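Local coordinates for cell wall surface anchor family protein (PDB 4OQ1), which probably anchors the pilus of Streptococcus pneumoniae to the cell wall as its ancillary pilin, built in part from CnaB domains, at residues F262-G267 and T271-A276; A276-M281 and G306-E311; G286-V291 and Y319-Q324. The protein carries 3 engineered substitutions. One frame throughout, in Å; residues are numbered along the deposited sequence.

Contact 1: residues F262-G267 and T271-A276; sequences FMKVDG and TSLQGA
Lys264 and Leu273 cross at a slant where strand 260-266 meets the loop that follows it. Leu273 lays its branch on the strand backbone. Its CD1 is 3.6 Å from Asp266 N and also near the carbonyl carbon of Val265. The lysine chain runs past Ala276, and its NZ comes up beside Leu273 CD1. Its CG stands anti to the backbone N (chi1 -177°), and the chain then bends at chi2 and again at chi4. Ala276 CB packs against this bent chain, 3.8 Å from Lys264 CG and 4.0 Å from Lys264 CE. On the other face of the strand are Met263 and Val265. The Met263 chain is extended, and its CE presses on Ser272 CB at 3.3 Å, tighter than a usual carbon contact. Val265 rests its CB near the carbonyl oxygen of Thr271.

Two backbone hydrogen bonds flank the single bridge between Val265 and Ser272. Leu273 N gives one to Lys264 O at 2.9 Å. Asp266 N gives the other to Thr271 O, also at 2.9 Å. The Asp266 carboxylate turns to other partners. OD2 binds Tyr329 OH and Lys356 NZ, and OD1 takes the backbone N-H groups of Arg268 and Thr269.

The end of Lys264 is not an ordinary amine. Its NZ is covalently joined to CG of Asn354, the intramolecular isopeptide bond characteristic of CnaB pilin domains. Asn354 belongs to strand 350-354, the parallel neighbour of strand 260-266. The bond ties these two strands together through their side chains. As an amide, NZ no longer carries the positive charge of a lysine, which is consistent with its buried place beside Leu273.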
# COMPACT_ATOMS: atom_id res chain seq x y z
N PHE A 262 3.28 2.27 41.97
CA PHE A 262 4.54 2.75 42.46
C PHE A 262 4.38 3.65 43.73
O PHE A 262 3.36 4.35 43.95
CB PHE A 262 5.28 3.58 41.38
CG PHE A 262 5.61 2.80 40.13
CD1 PHE A 262 6.82 2.09 40.07
CD2 PHE A 262 4.83 2.93 39.06
CE1 PHE A 262 7.14 1.38 38.97
CE2 PHE A 262 5.15 2.21 37.91
CZ PHE A 262 6.31 1.42 37.89
N MET A 263 5.48 3.71 44.47
CA MET A 263 5.64 4.71 45.57
C MET A 263 7.07 5.28 45.64
O MET A 263 8.09 4.52 45.74
CB MET A 263 5.28 4.09 46.93
CG MET A 263 5.13 5.17 47.98
SD MET A 263 4.99 4.52 49.67
CE MET A 263 5.48 5.97 50.54
N LYS A 264 7.14 6.60 45.54
CA LYS A 264 8.41 7.32 45.54
C LYS A 264 8.76 7.74 46.95
O LYS A 264 8.02 8.49 47.59
CB LYS A 264 8.33 8.54 44.63
CG LYS A 264 9.63 9.31 44.50
CD LYS A 264 10.64 8.55 43.65
CE LYS A 264 11.93 9.33 43.49
NZ LYS A 264 12.81 9.21 44.70
N VAL A 265 9.88 7.24 47.44
CA VAL A 265 10.31 7.49 48.81
C VAL A 265 11.72 7.93 48.90
O VAL A 265 12.47 7.82 47.95
CB VAL A 265 10.22 6.30 49.76
CG1 VAL A 265 8.83 5.72 49.79
CG2 VAL A 265 11.19 5.21 49.39
N ASP A 266 12.04 8.52 50.06
CA ASP A 266 13.44 8.82 50.40
C ASP A 266 14.03 7.45 50.78
O ASP A 266 13.44 6.65 51.61
CB ASP A 266 13.43 9.78 51.62
CG ASP A 266 14.79 10.14 52.11
OD1 ASP A 266 15.61 9.22 52.38
OD2 ASP A 266 14.96 11.34 52.38
N GLY A 267 15.18 7.16 50.23
CA GLY A 267 15.72 5.87 50.40
C GLY A 267 16.22 5.57 51.80
O GLY A 267 16.27 4.42 52.20
N THR A 271 10.19 7.51 53.83
CA THR A 271 8.98 8.41 53.88
C THR A 271 8.70 8.90 52.46
O THR A 271 9.61 8.98 51.60
CB THR A 271 9.16 9.58 54.84
OG1 THR A 271 10.43 10.20 54.62
CG2 THR A 271 9.10 9.04 56.26
N SER A 272 7.42 9.10 52.17
CA SER A 272 7.02 9.41 50.80
C SER A 272 7.45 10.77 50.34
O SER A 272 7.70 11.70 51.15
CB SER A 272 5.54 9.30 50.70
OG SER A 272 4.95 10.45 51.24
N LEU A 273 7.56 10.93 49.01
CA LEU A 273 7.99 12.15 48.37
C LEU A 273 7.09 12.51 47.21
O LEU A 273 6.88 11.70 46.34
CB LEU A 273 9.43 12.12 47.88
CG LEU A 273 10.53 11.72 48.79
CD1 LEU A 273 11.82 11.53 48.02
CD2 LEU A 273 10.72 12.86 49.79
N GLN A 274 6.56 13.72 47.24
CA GLN A 274 5.71 14.32 46.25
C GLN A 274 6.54 15.05 45.21
O GLN A 274 7.63 15.57 45.49
CB GLN A 274 4.84 15.37 46.91
CG GLN A 274 3.72 15.84 45.98
CD GLN A 274 2.78 16.83 46.66
OE1 GLN A 274 3.00 17.26 47.81
NE2 GLN A 274 1.71 17.18 45.98
N GLY A 275 6.02 15.06 43.99
CA GLY A 275 6.60 15.86 42.91
C GLY A 275 7.72 15.22 42.08
O GLY A 275 8.45 15.92 41.34
N ALA A 276 7.90 13.90 42.17
CA ALA A 276 8.86 13.24 41.28
C ALA A 276 8.08 12.99 40.00
O ALA A 276 6.99 12.42 40.04
CB ALA A 276 9.41 11.92 41.78

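Contact 2: residues A276-M281 and G306-E311; sequences AMFKVM and GRFRVE
Phe278 and Phe308 meet in the core between two facing sheets of the CnaB domain, a beta sandwich of reverse immunoglobulin type. Phe308 CZ comes to 3.8 Å from Phe278 CE2. The ring planes are close to parallel, 22° apart, but they are slid past each other. With centroids 5.5 Å apart they barely overlap, so the contact is made at the near carbons. Further along the strands, Val280 CG2 touches Val310 CG1 at 3.9 Å. All four residues are buried. This is apolar packing between sheets, and the closest CA pair, Val280 and Val310, is still 8.5 Å apart.

Phe308 holds CG between its backbone N and carbonyl carbon (chi1 62°), and this brings CZ to the Phe278 ring. The next shell supports both rings. Val300 and Leu320 touch each of them, and the Phe262 ring meets Phe308 from the neighbouring strand of its own sheet. Val298 borders Val280, and Val260 borders Val310.

The alternate residues of strand 307-310 face away from this core. Arg309 NE is salt-bridged to Asp261. Arg309 NH2 also makes a salt bridge with Glu311 OE1 at 2.6 Å. The oxygen lies in the guanidinium plane, while the nitrogen approaches from above the carboxylate plane.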
# COMPACT_ATOMS: atom_id res chain seq x y z
N ALA A 276 7.90 13.90 42.17
CA ALA A 276 8.86 13.24 41.28
C ALA A 276 8.08 12.99 40.00
O ALA A 276 6.99 12.42 40.04
CB ALA A 276 9.41 11.92 41.78
N MET A 277 8.58 13.52 38.91
CA MET A 277 7.91 13.34 37.63
C MET A 277 8.65 12.43 36.69
O MET A 277 9.86 12.62 36.45
CB MET A 277 7.55 14.71 36.95
CG MET A 277 6.86 15.73 37.86
SD MET A 277 6.65 17.35 37.05
CE MET A 277 5.45 16.89 35.79
N PHE A 278 7.92 11.51 36.09
CA PHE A 278 8.44 10.63 35.12
C PHE A 278 7.64 10.52 33.84
O PHE A 278 6.36 10.54 33.84
CB PHE A 278 8.57 9.22 35.66
CG PHE A 278 9.27 9.11 36.99
CD1 PHE A 278 10.64 8.80 37.05
CD2 PHE A 278 8.57 9.23 38.16
CE1 PHE A 278 11.27 8.63 38.29
CE2 PHE A 278 9.21 9.11 39.40
CZ PHE A 278 10.57 8.80 39.43
N LYS A 279 8.35 10.28 32.75
CA LYS A 279 7.67 9.90 31.50
C LYS A 279 7.81 8.45 31.29
O LYS A 279 8.92 7.90 31.48
CB LYS A 279 8.29 10.70 30.36
CG LYS A 279 7.66 10.50 29.02
CD LYS A 279 8.23 11.50 28.02
CE LYS A 279 7.83 12.96 28.27
NZ LYS A 279 8.43 13.94 27.28
N VAL A 280 6.70 7.77 30.93
CA VAL A 280 6.80 6.35 30.73
C VAL A 280 7.27 6.01 29.33
O VAL A 280 6.71 6.51 28.41
CB VAL A 280 5.45 5.64 31.01
CG1 VAL A 280 5.65 4.18 30.80
CG2 VAL A 280 4.93 5.94 32.43
N MET A 281 8.30 5.20 29.17
CA MET A 281 8.88 4.91 27.85
C MET A 281 9.09 3.44 27.62
O MET A 281 9.23 2.68 28.57
CB MET A 281 10.29 5.47 27.75
CG MET A 281 10.45 6.83 28.39
SD MET A 281 10.21 8.11 27.15
CE MET A 281 11.59 9.07 27.65
N GLY A 306 3.44 9.92 47.93
CA GLY A 306 4.46 9.19 47.17
C GLY A 306 3.92 8.39 45.99
O GLY A 306 4.66 7.92 45.18
N ARG A 307 2.61 8.17 45.92
CA ARG A 307 2.05 7.22 44.96
C ARG A 307 1.77 7.71 43.52
O ARG A 307 1.38 8.84 43.26
CB ARG A 307 0.71 6.61 45.45
CG ARG A 307 0.72 5.83 46.73
CD ARG A 307 1.56 4.57 46.61
NE ARG A 307 0.84 3.53 45.83
CZ ARG A 307 0.08 2.55 46.37
NH1 ARG A 307 -0.10 2.41 47.69
NH2 ARG A 307 -0.48 1.68 45.57
N PHE A 308 1.95 6.76 42.61
CA PHE A 308 1.58 6.88 41.23
C PHE A 308 1.49 5.49 40.62
O PHE A 308 1.95 4.50 41.18
CB PHE A 308 2.54 7.81 40.48
CG PHE A 308 3.99 7.33 40.45
CD1 PHE A 308 4.82 7.52 41.52
CD2 PHE A 308 4.51 6.71 39.30
CE1 PHE A 308 6.11 7.09 41.45
CE2 PHE A 308 5.84 6.30 39.26
CZ PHE A 308 6.59 6.50 40.31
N ARG A 309 0.98 5.45 39.38
CA ARG A 309 0.48 4.25 38.83
C ARG A 309 0.45 4.31 37.28
O ARG A 309 0.32 5.35 36.75
CB ARG A 309 -0.96 4.16 39.32
CG ARG A 309 -1.57 2.83 39.21
CD ARG A 309 -2.87 2.82 39.99
NE ARG A 309 -3.35 1.46 39.99
CZ ARG A 309 -4.25 0.99 39.13
NH1 ARG A 309 -4.61 -0.29 39.19
NH2 ARG A 309 -4.79 1.79 38.23
N VAL A 310 0.65 3.16 36.66
CA VAL A 310 0.40 2.96 35.21
C VAL A 310 -0.58 1.76 35.10
O VAL A 310 -0.43 0.74 35.77
CB VAL A 310 1.69 2.67 34.41
CG1 VAL A 310 2.72 3.71 34.71
CG2 VAL A 310 2.27 1.30 34.77
N GLU A 311 -1.60 1.97 34.30
CA GLU A 311 -2.64 0.97 34.18
C GLU A 311 -2.92 0.61 32.71
O GLU A 311 -2.77 1.44 31.80
CB GLU A 311 -3.90 1.49 34.89
CG GLU A 311 -5.12 0.57 34.69
CD GLU A 311 -6.33 0.94 35.55
OE1 GLU A 311 -6.31 2.04 36.17
OE2 GLU A 311 -7.30 0.12 35.62

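Contact 3: residues G286-V291 and Y319-Q324; sequences GHYTPV and YLWELQ
An aromatic cluster of Tyr288, Tyr319 and Trp321 sits on the surface of the five-strand sheet of this CnaB domain. Tyr288 lies between the other two. It meets Tyr319 in a T-shaped pair, with its edge turned to the Tyr319 face, planes at 72° and centroids 5.2 Å apart. The atom that makes the approach is Tyr288 CE1, 3.6 Å from Tyr319 CG and set toward the rim of that ring.

Across its ring, Tyr288 CD2 comes to 3.9 Å from Trp321 CZ3. These two rings meet obliquely, their planes 52° apart. Trp321 reaches this place with CG anti to its backbone N (chi1 172°). Leu323 CD2 lies at the edge of the indole, in its plane.

All three aromatic side chains also touch Pro335, in the loop before strand 336-340. Strand 277-284 runs between the two strands of the contact and pairs with both of them. Trp321 packs on the Met281 side chain of that strand. Beyond Trp321 the chain turns a corner at Leu323, where Leu323 and Gln324 form a classic beta bulge opposite Met277.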
# COMPACT_ATOMS: atom_id res chain seq x y z
N GLY A 286 17.48 1.06 20.46
CA GLY A 286 18.48 1.84 21.12
C GLY A 286 18.04 3.19 21.59
O GLY A 286 18.82 3.91 22.17
N HIS A 287 16.79 3.57 21.36
CA HIS A 287 16.34 4.77 21.99
C HIS A 287 15.00 4.63 22.71
O HIS A 287 14.24 3.75 22.45
CB HIS A 287 16.33 5.99 21.09
CG HIS A 287 15.71 5.78 19.75
ND1 HIS A 287 14.36 5.89 19.55
CD2 HIS A 287 16.26 5.56 18.54
CE1 HIS A 287 14.09 5.70 18.27
NE2 HIS A 287 15.23 5.50 17.64
N TYR A 288 14.78 5.56 23.62
CA TYR A 288 13.53 5.57 24.37
C TYR A 288 12.48 6.28 23.64
O TYR A 288 12.64 7.41 23.14
CB TYR A 288 13.73 6.16 25.78
CG TYR A 288 14.70 5.44 26.69
CD1 TYR A 288 14.34 4.28 27.32
CD2 TYR A 288 15.95 6.00 27.02
CE1 TYR A 288 15.14 3.60 28.19
CE2 TYR A 288 16.80 5.31 27.81
CZ TYR A 288 16.43 4.14 28.43
OH TYR A 288 17.23 3.49 29.30
N THR A 289 11.32 5.64 23.59
CA THR A 289 10.18 6.32 22.95
C THR A 289 8.94 6.33 23.83
O THR A 289 8.64 5.36 24.52
CB THR A 289 9.83 5.68 21.59
OG1 THR A 289 9.17 4.44 21.80
CG2 THR A 289 11.01 5.40 20.77
N PRO A 290 8.20 7.43 23.83
CA PRO A 290 7.08 7.57 24.73
C PRO A 290 5.92 6.58 24.56
O PRO A 290 5.54 6.20 23.45
CB PRO A 290 6.58 8.97 24.43
CG PRO A 290 7.83 9.72 24.13
CD PRO A 290 8.83 8.73 23.59
N VAL A 291 5.38 6.13 25.68
CA VAL A 291 4.16 5.30 25.63
C VAL A 291 3.00 6.26 25.44
O VAL A 291 2.98 7.31 26.03
CB VAL A 291 4.00 4.49 26.93
CG1 VAL A 291 2.60 3.89 27.05
CG2 VAL A 291 4.99 3.37 26.96
N TYR A 319 10.06 1.69 31.13
CA TYR A 319 11.01 2.57 31.85
C TYR A 319 10.35 3.87 32.32
O TYR A 319 9.66 4.56 31.54
CB TYR A 319 12.25 2.89 31.04
CG TYR A 319 12.96 1.72 30.42
CD1 TYR A 319 14.00 1.10 31.03
CD2 TYR A 319 12.51 1.22 29.18
CE1 TYR A 319 14.58 -0.00 30.45
CE2 TYR A 319 13.06 0.11 28.62
CZ TYR A 319 14.12 -0.46 29.23
OH TYR A 319 14.64 -1.54 28.64
N LEU A 320 10.63 4.24 33.58
CA LEU A 320 10.25 5.50 34.13
C LEU A 320 11.45 6.42 33.87
O LEU A 320 12.49 6.23 34.53
CB LEU A 320 10.00 5.48 35.65
CG LEU A 320 8.81 4.55 36.09
CD1 LEU A 320 8.63 4.63 37.60
CD2 LEU A 320 7.55 5.03 35.46
N TRP A 321 11.30 7.29 32.89
CA TRP A 321 12.34 8.29 32.53
C TRP A 321 12.09 9.49 33.39
O TRP A 321 11.00 10.13 33.27
CB TRP A 321 12.26 8.68 31.05
CG TRP A 321 13.16 9.83 30.65
CD1 TRP A 321 12.86 11.13 30.69
CD2 TRP A 321 14.50 9.74 30.18
NE1 TRP A 321 13.97 11.90 30.30
CE2 TRP A 321 14.95 11.04 29.91
CE3 TRP A 321 15.33 8.69 29.90
CZ2 TRP A 321 16.26 11.31 29.47
CZ3 TRP A 321 16.62 8.97 29.40
CH2 TRP A 321 17.06 10.24 29.22
N GLU A 322 13.03 9.80 34.27
CA GLU A 322 12.81 10.92 35.28
C GLU A 322 12.93 12.27 34.64
O GLU A 322 13.99 12.61 34.05
CB GLU A 322 13.75 10.86 36.48
CG GLU A 322 13.36 11.90 37.56
CD GLU A 322 14.23 11.78 38.81
OE1 GLU A 322 15.45 11.58 38.66
OE2 GLU A 322 13.67 11.88 39.91
N LEU A 323 11.81 13.00 34.63
CA LEU A 323 11.80 14.37 34.17
C LEU A 323 12.18 15.38 35.26
O LEU A 323 12.84 16.34 34.96
CB LEU A 323 10.41 14.73 33.66
CG LEU A 323 9.92 13.90 32.46
CD1 LEU A 323 8.43 14.07 32.16
CD2 LEU A 323 10.72 14.26 31.21
N GLN A 324 11.78 15.16 36.50
CA GLN A 324 12.02 16.08 37.60
C GLN A 324 12.12 15.31 38.95
O GLN A 324 11.20 14.56 39.33
CB GLN A 324 10.84 17.06 37.69
CG GLN A 324 10.78 17.86 38.96
CD GLN A 324 9.70 18.90 38.95
OE1 GLN A 324 9.84 19.91 38.29
NE2 GLN A 324 8.58 18.63 39.68

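In the fold
All three contacts belong to one CnaB domain, far from the centre of the elongated chain. Contacts 1 and 2 have centres about 11 Å apart and share Ala276. They also share a sheet, since strands 260-266 and 307-310 are neighbours, with Phe262 N 2.7 Å from Phe308 O. Contact 2 then bridges to the opposing sheet, which carries contact 3 about 11 Å away, centre to centre. There Lys279 N is 2.7 Å from Trp321 O. Contacts 1 and 3 are about 19 Å apart between centres, yet Gly275 O and Gln324 NE2 approach to 3.2 Å. The isopeptide bond of Lys264 belongs to contact 1, and the aromatic cluster lies at the far end of the series.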